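Local coordinates for aromatic-ring-hydroxylating dioxygenase beta subunit (Catenulispora acidiphila, PDB 6VW4), which is of unknown function but binds a polyketide-like benzoisochromene acetic acid in the pocket of an NTF2-like fold, at residues Gln16-Gln21 with Ala135-Glu140; Ala8-Glu13 with Gly130-Ala135; Asp50-Arg55 with Val59-Glu64; Ala12-His17 with Thr81-Asp86. One frame throughout, in Å; residues are numbered along the deposited sequence.

Contact 1: residues Gln16-Gln21 with Ala135-Glu140; sequences QHQARQ and ASRWVE. With SDN ([(3S)-9-hydroxy-1-methyl-10-oxo-4,10-dihydro-3H-benzo[g]isochromen-3-yl]acetic acid), chain C.
The ligand pocket of this NTF2-like fold is lined here by Arg137 and Val139 of strand 132-139, and Arg137 reaches past SDN to Gln21 on helix 8-26. Its CG lies anti to the backbone N (chi1 167°), and a bend at chi3 (-70°) brings the guanidinium between helix and ligand. Over one face of that group lies the aromatic end of SDN, with Arg137 NH1 3.2 Å from SDN C10 and Arg137 CD packed over that carbon at 3.4 Å; the CG of Gln18 stands at its edge, 4.2 Å from Arg137 NH2. Gln21 comes from the opposite direction, its amide plane turned 70° from the guanidinium, and Arg137 NH2 gives OE1 of Gln21 a weak, bent hydrogen bond of 3.0 Å. The stronger partners lie outside: a salt bridge from Arg137 NH2 to Asp122 and a hydrogen bond from Gln21 NE2 to Thr36. Val139 CG1 approaches SDN C6 at 3.8 Å. A leucine in place of Arg137 would probably leave Asp122 without its charged mate and the ring of SDN without the CD and NH1 contacts. Strand 132-139 runs between strands 41-44 and 111-126, while Phe100 of strand 96-108 touches both Gln18 and Arg137.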
loop_
_atom_site.group_PDB
_atom_site.type_symbol
_atom_site.label_atom_id
_atom_site.label_comp_id
_atom_site.label_asym_id
_atom_site.label_seq_id
_atom_site.Cartn_x
_atom_site.Cartn_y
_atom_site.Cartn_z
ATOM N N GLN A 16 -9.824 6.698 2.928
ATOM C CA GLN A 16 -11.105 6.251 2.386
ATOM C C GLN A 16 -11.491 7.079 1.172
ATOM O O GLN A 16 -11.987 6.543 0.164
ATOM C CB GLN A 16 -12.194 6.339 3.460
ATOM C CG GLN A 16 -13.631 6.218 2.930
ATOM C CD GLN A 16 -14.177 4.778 3.001
ATOM O OE1 GLN A 16 -13.463 3.852 3.384
ATOM N NE2 GLN A 16 -15.439 4.593 2.622
ATOM N N HIS A 17 -11.326 8.398 1.284
ATOM C CA HIS A 17 -11.642 9.305 0.187
ATOM C C HIS A 17 -10.736 9.029 -1.006
ATOM O O HIS A 17 -11.196 8.949 -2.142
ATOM C CB HIS A 17 -11.478 10.758 0.696
ATOM C CG HIS A 17 -11.580 11.808 -0.364
ATOM N ND1 HIS A 17 -12.786 12.212 -0.906
ATOM C CD2 HIS A 17 -10.622 12.568 -0.958
ATOM C CE1 HIS A 17 -12.558 13.145 -1.816
ATOM N NE2 HIS A 17 -11.258 13.398 -1.848
ATOM N N GLN A 18 -9.430 8.862 -0.775
ATOM C CA GLN A 18 -8.552 8.580 -1.919
ATOM C C GLN A 18 -8.913 7.260 -2.580
ATOM O O GLN A 18 -8.933 7.161 -3.811
ATOM C CB GLN A 18 -7.092 8.590 -1.492
ATOM C CG GLN A 18 -6.613 10.011 -1.157
ATOM C CD GLN A 18 -5.244 10.011 -0.579
ATOM O OE1 GLN A 18 -4.832 9.024 0.023
ATOM N NE2 GLN A 18 -4.518 11.119 -0.754
ATOM N N ALA A 19 -9.260 6.250 -1.776
ATOM C CA ALA A 19 -9.632 4.955 -2.328
ATOM C C ALA A 19 -10.853 5.071 -3.228
ATOM O O ALA A 19 -10.853 4.578 -4.365
ATOM C CB ALA A 19 -9.914 3.972 -1.195
ATOM N N ARG A 20 -11.905 5.753 -2.748
ATOM C CA ARG A 20 -13.116 5.913 -3.565
ATOM C C ARG A 20 -12.817 6.691 -4.847
ATOM O O ARG A 20 -13.217 6.274 -5.935
ATOM C CB ARG A 20 -14.224 6.623 -2.773
ATOM C CG ARG A 20 -14.750 5.863 -1.573
ATOM C CD ARG A 20 -15.991 5.055 -1.861
ATOM N NE ARG A 20 -16.776 4.842 -0.639
ATOM C CZ ARG A 20 -17.282 3.669 -0.252
ATOM N NH1 ARG A 20 -17.105 2.571 -0.992
ATOM N NH2 ARG A 20 -17.966 3.593 0.883
ATOM N N GLN A 21 -12.112 7.820 -4.739
ATOM C CA GLN A 21 -11.659 8.540 -5.920
ATOM C C GLN A 21 -11.061 7.601 -6.956
ATOM O O GLN A 21 -11.415 7.648 -8.136
ATOM C CB GLN A 21 -10.557 9.534 -5.565
ATOM C CG GLN A 21 -10.971 10.818 -5.147
ATOM C CD GLN A 21 -9.786 11.725 -4.955
ATOM O OE1 GLN A 21 -8.692 11.292 -4.534
ATOM N NE2 GLN A 21 -10.007 13.006 -5.187
ATOM N N ALA A 135 -9.142 19.838 -3.191
ATOM C CA ALA A 135 -8.894 21.145 -3.759
ATOM C C ALA A 135 -7.784 21.090 -4.792
ATOM O O ALA A 135 -7.846 21.783 -5.815
ATOM C CB ALA A 135 -8.507 22.121 -2.654
ATOM N N SER A 136 -6.737 20.310 -4.522
ATOM C CA SER A 136 -5.665 20.167 -5.496
ATOM C C SER A 136 -4.971 18.810 -5.394
ATOM O O SER A 136 -4.906 18.189 -4.316
ATOM C CB SER A 136 -4.630 21.313 -5.361
ATOM O OG SER A 136 -4.173 21.453 -4.033
ATOM N N ARG A 137 -4.450 18.380 -6.544
ATOM C CA ARG A 137 -3.617 17.192 -6.684
ATOM C C ARG A 137 -2.458 17.526 -7.619
ATOM O O ARG A 137 -2.661 17.914 -8.776
ATOM C CB ARG A 137 -4.429 16.012 -7.214
ATOM C CG ARG A 137 -3.574 14.843 -7.681
ATOM C CD ARG A 137 -4.398 13.584 -7.703
ATOM N NE ARG A 137 -4.703 13.174 -6.347
ATOM C CZ ARG A 137 -5.578 12.226 -6.042
ATOM N NH1 ARG A 137 -6.247 11.612 -7.002
ATOM N NH2 ARG A 137 -5.817 11.920 -4.774
ATOM N N TRP A 138 -1.255 17.396 -7.102
ATOM C CA TRP A 138 -0.028 17.771 -7.776
ATOM C C TRP A 138 0.842 16.514 -7.897
ATOM O O TRP A 138 1.415 16.045 -6.909
ATOM C CB TRP A 138 0.650 18.894 -6.998
ATOM C CG TRP A 138 1.429 19.759 -7.898
ATOM C CD1 TRP A 138 2.767 19.658 -8.182
ATOM C CD2 TRP A 138 0.925 20.849 -8.687
ATOM N NE1 TRP A 138 3.128 20.631 -9.090
ATOM C CE2 TRP A 138 2.017 21.372 -9.418
ATOM C CE3 TRP A 138 -0.340 21.439 -8.838
ATOM C CZ2 TRP A 138 1.882 22.457 -10.294
ATOM C CZ3 TRP A 138 -0.471 22.521 -9.705
ATOM C CH2 TRP A 138 0.634 23.016 -10.424
ATOM N N VAL A 139 0.914 15.955 -9.101
ATOM C CA VAL A 139 1.632 14.713 -9.356
ATOM C C VAL A 139 3.019 15.007 -9.919
ATOM O O VAL A 139 3.155 15.746 -10.898
ATOM C CB VAL A 139 0.852 13.804 -10.320
ATOM C CG1 VAL A 139 1.590 12.461 -10.457
ATOM C CG2 VAL A 139 -0.544 13.582 -9.829
ATOM N N GLU A 140 4.043 14.396 -9.323
ATOM C CA GLU A 140 5.358 14.274 -9.955
ATOM C C GLU A 140 5.595 12.854 -10.479
ATOM O O GLU A 140 4.968 11.880 -10.034
ATOM C CB GLU A 140 6.484 14.638 -8.994
ATOM C CG GLU A 140 6.324 15.986 -8.321
ATOM C CD GLU A 140 6.665 17.163 -9.213
ATOM O OE1 GLU A 140 6.435 18.309 -8.762
ATOM O OE2 GLU A 140 7.158 16.955 -10.354
HETATM O O4 SDN C . -5.366 10.698 -10.544
HETATM C C11 SDN C . -4.081 10.410 -10.084
HETATM C C12 SDN C . -3.028 10.140 -10.958
HETATM C C13 SDN C . -3.305 10.171 -12.479
HETATM O O5 SDN C . -4.393 10.420 -12.882
HETATM C C14 SDN C . -2.167 9.880 -13.440
HETATM C C15 SDN C . -2.428 9.931 -14.965
HETATM O O3 SDN C . -1.290 10.275 -15.784
HETATM C C16 SDN C . -3.828 9.816 -15.586
HETATM C C10 SDN C . -3.851 10.339 -8.719
HETATM C C9 SDN C . -2.574 10.033 -8.224
HETATM C C8 SDN C . -1.524 9.780 -9.093
HETATM C C7 SDN C . -1.743 9.823 -10.466
HETATM C C6 SDN C . -0.559 9.522 -11.440
HETATM C C5 SDN C . -0.846 9.579 -12.939
HETATM C C4 SDN C . 0.250 9.319 -13.874
HETATM C C3 SDN C . -0.020 9.689 -15.324
HETATM C C2 SDN C . 0.031 8.303 -15.942
HETATM C C1 SDN C . 1.170 7.902 -16.856
HETATM O O2 SDN C . 2.115 8.700 -17.059
HETATM O O1 SDN C . 1.129 6.762 -17.404
#

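Contact 2: residues Ala8-Glu13 with Gly130-Ala135; sequences AALYAE and GRLLTA
Glu13 and Leu132 meet where the N-terminal helix 8-26 of the NTF2-like fold packs against the start of strand 132-139, their CA atoms 8.1 Å apart. The apolar part is modest. Leu132 CD1 rests along the Glu13 chain, 3.9 Å from Glu13 CG, and the two side chains meet at a slant. One turn earlier on the helix, Leu10 adds a looser contact, its CD1 lying 4.5 Å from Leu132 CD2. Glu13 is extended, with CG anti to the backbone N (chi1 -153°), and this stretches its aliphatic portion past the leucine and delivers the carboxylate to the strand's beginning. There OE2 lies 3.7 Å from Leu132 CG, a polar atom against a hydrocarbon branch point. The polar part reaches the strand through water rather than directly: no hydrogen bond joins the two segments themselves. Arg126 links both sides, forming a salt bridge with Glu13 OE1 and a hydrogen bond with Gly130 O. Replacing Glu13 by alanine is likely to leave Arg126 without its carboxylate mate and expose the flank of Leu132. A single water completes the arrangement, donating to Glu13 OE2 at 2.7 Å and accepting from Leu132 N at 3.0 Å.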
loop_
_atom_site.group_PDB
_atom_site.type_symbol
_atom_site.label_atom_id
_atom_site.label_comp_id
_atom_site.label_asym_id
_atom_site.label_seq_id
_atom_site.Cartn_x
_atom_site.Cartn_y
_atom_site.Cartn_z
ATOM N N ALA A 8 -5.931 10.927 14.031
ATOM C CA ALA A 8 -6.063 9.574 13.527
ATOM C C ALA A 8 -7.303 9.406 12.669
ATOM O O ALA A 8 -7.287 8.652 11.686
ATOM C CB ALA A 8 -6.120 8.595 14.686
ATOM N N ALA A 9 -8.414 10.032 13.061
ATOM C CA ALA A 9 -9.653 9.772 12.338
ATOM C C ALA A 9 -9.617 10.440 10.975
ATOM O O ALA A 9 -10.148 9.903 9.999
ATOM C CB ALA A 9 -10.868 10.258 13.128
ATOM N N LEU A 10 -8.990 11.616 10.892
ATOM C CA LEU A 10 -8.806 12.257 9.600
ATOM C C LEU A 10 -7.898 11.429 8.695
ATOM O O LEU A 10 -8.083 11.407 7.476
ATOM C CB LEU A 10 -8.234 13.654 9.808
ATOM C CG LEU A 10 -8.058 14.517 8.560
ATOM C CD1 LEU A 10 -9.315 14.823 7.841
ATOM C CD2 LEU A 10 -7.363 15.747 9.065
ATOM N N TYR A 11 -6.907 10.752 9.271
ATOM C CA TYR A 11 -5.981 9.961 8.463
ATOM C C TYR A 11 -6.735 8.853 7.736
ATOM O O TYR A 11 -6.634 8.701 6.510
ATOM C CB TYR A 11 -4.875 9.412 9.384
ATOM C CG TYR A 11 -3.718 8.782 8.698
ATOM C CD1 TYR A 11 -3.721 7.417 8.405
ATOM C CD2 TYR A 11 -2.626 9.529 8.342
ATOM C CE1 TYR A 11 -2.663 6.831 7.772
ATOM C CE2 TYR A 11 -1.555 8.952 7.721
ATOM C CZ TYR A 11 -1.584 7.609 7.424
ATOM O OH TYR A 11 -0.509 7.067 6.807
ATOM N N ALA A 12 -7.558 8.116 8.468
ATOM C CA ALA A 12 -8.419 7.107 7.846
ATOM C C ALA A 12 -9.422 7.717 6.863
ATOM O O ALA A 12 -9.733 7.115 5.822
ATOM C CB ALA A 12 -9.162 6.317 8.929
ATOM N N GLU A 13 -9.976 8.879 7.191
ATOM C CA GLU A 13 -10.920 9.514 6.274
ATOM C C GLU A 13 -10.247 9.892 4.949
ATOM O O GLU A 13 -10.846 9.745 3.879
ATOM C CB GLU A 13 -11.527 10.746 6.949
ATOM C CG GLU A 13 -12.910 11.111 6.440
ATOM C CD GLU A 13 -13.428 12.466 6.937
ATOM O OE1 GLU A 13 -12.899 13.034 7.917
ATOM O OE2 GLU A 13 -14.380 12.967 6.303
ATOM N N GLY A 130 -19.976 18.353 5.249
ATOM C CA GLY A 130 -18.952 17.618 5.983
ATOM C C GLY A 130 -18.107 16.588 5.216
ATOM O O GLY A 130 -17.180 16.034 5.811
ATOM N N ARG A 131 -18.412 16.273 3.950
ATOM C CA ARG A 131 -17.599 15.331 3.180
ATOM C C ARG A 131 -16.321 16.015 2.686
ATOM O O ARG A 131 -16.285 17.227 2.477
ATOM C CB ARG A 131 -18.382 14.786 1.979
ATOM N N LEU A 132 -15.243 15.242 2.585
ATOM C CA LEU A 132 -13.974 15.766 2.092
ATOM C C LEU A 132 -14.046 15.957 0.585
ATOM O O LEU A 132 -14.722 15.205 -0.130
ATOM C CB LEU A 132 -12.812 14.808 2.404
ATOM C CG LEU A 132 -12.276 14.721 3.838
ATOM C CD1 LEU A 132 -11.227 13.588 3.916
ATOM C CD2 LEU A 132 -11.696 16.044 4.281
ATOM N N LEU A 133 -13.333 16.967 0.095
ATOM C CA LEU A 133 -13.133 17.105 -1.338
ATOM C C LEU A 133 -11.703 17.528 -1.591
ATOM O O LEU A 133 -11.078 18.155 -0.738
ATOM C CB LEU A 133 -14.060 18.158 -1.971
ATOM C CG LEU A 133 -15.578 17.989 -1.913
ATOM C CD1 LEU A 133 -16.220 19.401 -1.994
ATOM C CD2 LEU A 133 -16.044 17.091 -3.007
ATOM N N THR A 134 -11.215 17.236 -2.800
ATOM C CA THR A 134 -9.841 17.539 -3.183
ATOM C C THR A 134 -9.806 18.913 -3.841
ATOM O O THR A 134 -10.377 19.119 -4.916
ATOM C CB THR A 134 -9.278 16.472 -4.145
ATOM O OG1 THR A 134 -9.497 15.171 -3.629
ATOM C CG2 THR A 134 -7.759 16.626 -4.384
ATOM N N ALA A 135 -9.142 19.838 -3.191
ATOM C CA ALA A 135 -8.894 21.145 -3.759
ATOM C C ALA A 135 -7.784 21.090 -4.792
ATOM O O ALA A 135 -7.846 21.783 -5.815
ATOM C CB ALA A 135 -8.507 22.121 -2.654
HETATM O O HOH W 1 -15.168 12.483 3.774
#

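Contact 3: residues Asp50-Arg55 with Val59-Glu64; sequences DPAIGR and VRELNE
The carbonyl O of Arg55 accepts the shortest polar bond of the contact, from Val59 N at 2.9 Å, with an N-H...O angle of 171°. This nearly straight bond is the i to i+4 bond of the first turn of helix 55-68, and Gly54 holds the N-cap position just before it. Val59 CG2 also comes within 3.5 Å of the same Arg55 O, so the oxygen has a methyl beside its N-H donor. The arginine's side chain leaves the contact and gives a hydrogen bond to Phe37 O. Farther into the helix, the packing passes to Ala52 of the short strand 52-53: Ala52 CB and Glu61 CB touch at 4.1 Å, the small methyl allowing strand and helix to come close. Glu61 has its CG anti to the backbone N (chi1 -171°) and then bends at chi2, which turns the carboxylate back along the strand. Its OE2 stays 4.1 Å from Ala52 N and 4.0 Å from Asp50 O, too far for a hydrogen bond to either. A weak, long ion pair joins Glu61 OE1 to Arg49. The direct polar link between the segments is therefore confined to the backbone of the turn, while the buried Glu61 side chain contributes its hydrocarbon portion.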
loop_
_atom_site.group_PDB
_atom_site.type_symbol
_atom_site.label_atom_id
_atom_site.label_comp_id
_atom_site.label_asym_id
_atom_site.label_seq_id
_atom_site.Cartn_x
_atom_site.Cartn_y
_atom_site.Cartn_z
ATOM N N ASP A 50 0.121 21.946 -18.365
ATOM C CA ASP A 50 -0.614 22.832 -17.476
ATOM C C ASP A 50 -1.738 22.051 -16.812
ATOM O O ASP A 50 -2.306 21.130 -17.419
ATOM C CB ASP A 50 -1.201 24.015 -18.242
ATOM C CG ASP A 50 -0.139 24.970 -18.752
ATOM O OD1 ASP A 50 0.423 25.762 -17.949
ATOM O OD2 ASP A 50 0.116 24.927 -19.975
ATOM N N PRO A 51 -2.094 22.409 -15.585
ATOM C CA PRO A 51 -3.124 21.646 -14.878
ATOM C C PRO A 51 -4.510 21.895 -15.436
ATOM O O PRO A 51 -4.808 22.990 -15.909
ATOM C CB PRO A 51 -3.000 22.148 -13.443
ATOM C CG PRO A 51 -2.495 23.550 -13.576
ATOM C CD PRO A 51 -1.647 23.594 -14.827
ATOM N N ALA A 52 -5.340 20.845 -15.400
ATOM C CA ALA A 52 -6.778 20.974 -15.586
ATOM C C ALA A 52 -7.417 21.606 -14.346
ATOM O O ALA A 52 -7.123 21.224 -13.208
ATOM C CB ALA A 52 -7.403 19.610 -15.860
ATOM N N ILE A 53 -8.309 22.568 -14.560
ATOM C CA ILE A 53 -8.861 23.352 -13.458
ATOM C C ILE A 53 -10.372 23.365 -13.555
ATOM O O ILE A 53 -10.938 23.723 -14.592
ATOM C CB ILE A 53 -8.313 24.779 -13.426
ATOM C CG1 ILE A 53 -6.804 24.744 -13.707
ATOM C CG2 ILE A 53 -8.590 25.407 -12.064
ATOM C CD1 ILE A 53 -6.074 25.982 -13.293
ATOM N N GLY A 54 -11.022 22.965 -12.484
ATOM C CA GLY A 54 -12.439 22.740 -12.535
ATOM C C GLY A 54 -12.774 21.366 -13.056
ATOM O O GLY A 54 -12.016 20.746 -13.799
ATOM N N ARG A 55 -13.965 20.910 -12.654
ATOM C CA ARG A 55 -14.413 19.561 -12.968
ATOM C C ARG A 55 -14.503 19.311 -14.466
ATOM O O ARG A 55 -14.151 18.219 -14.934
ATOM C CB ARG A 55 -15.755 19.301 -12.298
ATOM C CG ARG A 55 -15.721 19.536 -10.788
ATOM C CD ARG A 55 -16.870 18.823 -10.092
ATOM N NE ARG A 55 -16.796 18.954 -8.629
ATOM C CZ ARG A 55 -17.812 19.320 -7.839
ATOM N NH1 ARG A 55 -19.000 19.608 -8.355
ATOM N NH2 ARG A 55 -17.638 19.414 -6.526
ATOM N N VAL A 59 -12.544 16.340 -16.397
ATOM C CA VAL A 59 -13.149 15.268 -17.181
ATOM C C VAL A 59 -12.666 15.285 -18.629
ATOM O O VAL A 59 -12.522 14.215 -19.250
ATOM C CB VAL A 59 -14.681 15.329 -17.135
ATOM C CG1 VAL A 59 -15.246 14.381 -18.232
ATOM C CG2 VAL A 59 -15.193 14.994 -15.753
ATOM N N ARG A 60 -12.436 16.474 -19.194
ATOM C CA ARG A 60 -11.953 16.549 -20.564
ATOM C C ARG A 60 -10.527 16.041 -20.661
ATOM O O ARG A 60 -10.189 15.309 -21.603
ATOM C CB ARG A 60 -12.070 17.996 -21.068
ATOM C CG ARG A 60 -11.145 18.539 -22.189
ATOM C CD ARG A 60 -11.326 20.131 -22.272
ATOM N NE ARG A 60 -12.588 20.593 -21.641
ATOM C CZ ARG A 60 -12.722 21.588 -20.744
ATOM N NH1 ARG A 60 -11.689 22.316 -20.341
ATOM N NH2 ARG A 60 -13.923 21.860 -20.232
ATOM N N GLU A 61 -9.669 16.417 -19.710
ATOM C CA GLU A 61 -8.285 15.970 -19.813
ATOM C C GLU A 61 -8.144 14.465 -19.616
ATOM O O GLU A 61 -7.184 13.891 -20.119
ATOM C CB GLU A 61 -7.402 16.689 -18.804
ATOM C CG GLU A 61 -5.907 16.406 -19.030
ATOM C CD GLU A 61 -5.021 17.624 -18.772
ATOM O OE1 GLU A 61 -5.077 18.576 -19.580
ATOM O OE2 GLU A 61 -4.258 17.639 -17.771
ATOM N N LEU A 62 -9.062 13.812 -18.897
ATOM C CA LEU A 62 -9.001 12.358 -18.771
ATOM C C LEU A 62 -9.515 11.663 -20.025
ATOM O O LEU A 62 -9.044 10.568 -20.363
ATOM C CB LEU A 62 -9.802 11.882 -17.562
ATOM C CG LEU A 62 -9.231 12.288 -16.203
ATOM C CD1 LEU A 62 -10.251 11.986 -15.107
ATOM C CD2 LEU A 62 -7.887 11.631 -15.924
ATOM N N ASN A 63 -10.485 12.269 -20.714
ATOM C CA ASN A 63 -10.935 11.723 -21.993
ATOM C C ASN A 63 -9.854 11.870 -23.069
ATOM O O ASN A 63 -9.672 10.968 -23.893
ATOM C CB ASN A 63 -12.239 12.408 -22.419
ATOM C CG ASN A 63 -13.475 11.765 -21.800
ATOM O OD1 ASN A 63 -13.544 10.551 -21.620
ATOM N ND2 ASN A 63 -14.458 12.580 -21.481
ATOM N N GLU A 64 -9.104 12.975 -23.053
ATOM C CA GLU A 64 -7.958 13.120 -23.951
ATOM C C GLU A 64 -6.917 12.033 -23.704
ATOM O O GLU A 64 -6.508 11.326 -24.632
ATOM C CB GLU A 64 -7.300 14.484 -23.750
ATOM C CG GLU A 64 -7.772 15.627 -24.631
ATOM C CD GLU A 64 -7.123 16.955 -24.229
ATOM O OE1 GLU A 64 -7.831 17.840 -23.685
ATOM O OE2 GLU A 64 -5.895 17.096 -24.433
#

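Contact 4: residues Ala12-His17 with Thr81-Asp86; sequences AEVQQH and TMLAID
Leu83 meets Val14 and Gln15 of helix 8-26, where the N-terminal helix packs against the edge strand 75-86 of the NTF2-like sheet. The axes of the short segments 12-17 and 81-86 come within 10.0 Å and make an angle of 126°, and the CA atoms of Gln15 and Leu83 are 8.1 Å apart. The apolar contacts centre on one methyl group. Leu83 CD2 stands 4.0 Å from Val14 CG1, reaching the helix because its CG is anti to the backbone N (chi1 171°). The same methyl lies 3.7 Å from Gln15 CG, touching the glutamine on its aliphatic portion rather than its amide. Gln15 sets that CG beside its own backbone N (chi1 -60°), which lays this methylene against the leucine; the rest of the chain runs extended and crosses Leu83 at a slant. Two residues farther along the strand, Ile85 also points toward the helix; its CG2 approaches Val14 CG2 at 4.5 Å, a looser contact. The two branches of Val14 thus meet successive inward-facing residues of the strand, CG1 at Leu83 and CG2 at Ile85.

The polar bonds have partners beyond this pairing. Leu83 O accepts a hydrogen bond from Tyr11 OH, one helical turn before Gln15, and Ile85 O bonds to Gln16 NE2 of the third subunit. The strand's carbonyls thus serve both its own helix and a neighbouring one. With no hydrogen bond between the segments, their direct association rests on branched aliphatic groups and a glutamine methylene, while Leu83 O is held by Tyr11 of the same helix and Ile85 O links the strand to the third subunit.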
loop_
_atom_site.group_PDB
_atom_site.type_symbol
_atom_site.label_atom_id
_atom_site.label_comp_id
_atom_site.label_asym_id
_atom_site.label_seq_id
_atom_site.Cartn_x
_atom_site.Cartn_y
_atom_site.Cartn_z
ATOM N N ALA A 12 -7.558 8.116 8.468
ATOM C CA ALA A 12 -8.419 7.107 7.846
ATOM C C ALA A 12 -9.422 7.717 6.863
ATOM O O ALA A 12 -9.733 7.115 5.822
ATOM C CB ALA A 12 -9.162 6.317 8.929
ATOM N N GLU A 13 -9.976 8.879 7.191
ATOM C CA GLU A 13 -10.920 9.514 6.274
ATOM C C GLU A 13 -10.247 9.892 4.949
ATOM O O GLU A 13 -10.846 9.745 3.879
ATOM C CB GLU A 13 -11.527 10.746 6.949
ATOM C CG GLU A 13 -12.910 11.111 6.440
ATOM C CD GLU A 13 -13.428 12.466 6.937
ATOM O OE1 GLU A 13 -12.899 13.034 7.917
ATOM O OE2 GLU A 13 -14.380 12.967 6.303
ATOM N N VAL A 14 -9.002 10.389 4.992
ATOM C CA VAL A 14 -8.299 10.703 3.736
ATOM C C VAL A 14 -8.055 9.431 2.913
ATOM O O VAL A 14 -8.289 9.405 1.692
ATOM C CB VAL A 14 -6.983 11.445 4.002
ATOM C CG1 VAL A 14 -6.181 11.564 2.658
ATOM C CG2 VAL A 14 -7.252 12.814 4.630
ATOM N N GLN A 15 -7.620 8.352 3.568
ATOM C CA GLN A 15 -7.404 7.100 2.844
ATOM C C GLN A 15 -8.696 6.602 2.200
ATOM O O GLN A 15 -8.685 6.136 1.053
ATOM C CB GLN A 15 -6.865 6.029 3.778
ATOM C CG GLN A 15 -5.579 6.338 4.427
ATOM C CD GLN A 15 -5.250 5.306 5.502
ATOM O OE1 GLN A 15 -5.790 5.330 6.629
ATOM N NE2 GLN A 15 -4.392 4.380 5.157
ATOM N N GLN A 16 -9.824 6.698 2.928
ATOM C CA GLN A 16 -11.105 6.251 2.386
ATOM C C GLN A 16 -11.491 7.079 1.172
ATOM O O GLN A 16 -11.987 6.543 0.164
ATOM C CB GLN A 16 -12.194 6.339 3.460
ATOM C CG GLN A 16 -13.631 6.218 2.930
ATOM C CD GLN A 16 -14.177 4.778 3.001
ATOM O OE1 GLN A 16 -13.463 3.852 3.384
ATOM N NE2 GLN A 16 -15.439 4.593 2.622
ATOM N N HIS A 17 -11.326 8.398 1.284
ATOM C CA HIS A 17 -11.642 9.305 0.187
ATOM C C HIS A 17 -10.736 9.029 -1.006
ATOM O O HIS A 17 -11.196 8.949 -2.142
ATOM C CB HIS A 17 -11.478 10.758 0.696
ATOM C CG HIS A 17 -11.580 11.808 -0.364
ATOM N ND1 HIS A 17 -12.786 12.212 -0.906
ATOM C CD2 HIS A 17 -10.622 12.568 -0.958
ATOM C CE1 HIS A 17 -12.558 13.145 -1.816
ATOM N NE2 HIS A 17 -11.258 13.398 -1.848
ATOM N N THR A 81 0.416 4.550 -1.327
ATOM C CA THR A 81 0.979 4.185 -0.019
ATOM C C THR A 81 1.688 5.393 0.599
ATOM O O THR A 81 1.864 6.427 -0.050
ATOM C CB THR A 81 1.974 3.013 -0.139
ATOM O OG1 THR A 81 3.059 3.409 -0.994
ATOM C CG2 THR A 81 1.316 1.751 -0.674
ATOM N N MET A 82 2.158 5.230 1.833
ATOM C CA MET A 82 3.053 6.184 2.483
ATOM C C MET A 82 2.396 7.533 2.677
ATOM O O MET A 82 2.952 8.561 2.347
ATOM C CB MET A 82 4.384 6.298 1.732
ATOM C CG MET A 82 5.036 4.833 1.544
ATOM S SD MET A 82 5.364 3.718 2.975
ATOM C CE MET A 82 6.527 4.605 3.996
ATOM N N LEU A 83 1.209 7.524 3.258
ATOM C CA LEU A 83 0.479 8.777 3.425
ATOM C C LEU A 83 0.974 9.504 4.675
ATOM O O LEU A 83 1.036 8.909 5.756
ATOM C CB LEU A 83 -1.029 8.545 3.545
ATOM C CG LEU A 83 -1.919 9.754 3.946
ATOM C CD1 LEU A 83 -1.921 10.735 2.780
ATOM C CD2 LEU A 83 -3.351 9.304 4.238
ATOM N N ALA A 84 1.329 10.787 4.538
ATOM C CA ALA A 84 1.561 11.660 5.695
ATOM C C ALA A 84 0.691 12.909 5.561
ATOM O O ALA A 84 0.611 13.494 4.480
ATOM C CB ALA A 84 3.045 12.038 5.823
ATOM N N ILE A 85 -0.034 13.274 6.612
ATOM C CA ILE A 85 -0.920 14.431 6.550
ATOM C C ILE A 85 -0.370 15.537 7.457
ATOM O O ILE A 85 0.402 15.292 8.398
ATOM C CB ILE A 85 -2.374 14.093 6.934
ATOM C CG1 ILE A 85 -2.410 13.605 8.381
ATOM C CG2 ILE A 85 -3.002 13.109 5.969
ATOM C CD1 ILE A 85 -3.838 13.302 8.888
ATOM N N ASP A 86 -0.750 16.779 7.141
ATOM C CA ASP A 86 -0.370 17.956 7.928
ATOM C C ASP A 86 -1.453 19.036 7.834
ATOM O O ASP A 86 -2.122 19.195 6.800
ATOM C CB ASP A 86 0.980 18.521 7.466
#

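In the fold
Contacts 1, 2 and 4 are successive uses of helix 8-26: contacts 2 and 4 share Ala12 and Glu13, and contacts 1 and 4 share Gln16 and His17. Their centres lie about 8 to 11 Å apart. Contacts 1 and 2 also follow strand 132-139 together, joined by a probable hydrogen bond of 3.1 Å between His17 NE2 and Thr134 OG1. Contact 1 meets the ligand directly, whereas the side chain of Leu83 in contact 4 is about 11 Å from SDN. Contact 3 is separate, its centre about 14 Å from that of contact 1 and about 24 Å from that of contact 4, yet its Glu61 side chain comes within about 8 Å of SDN.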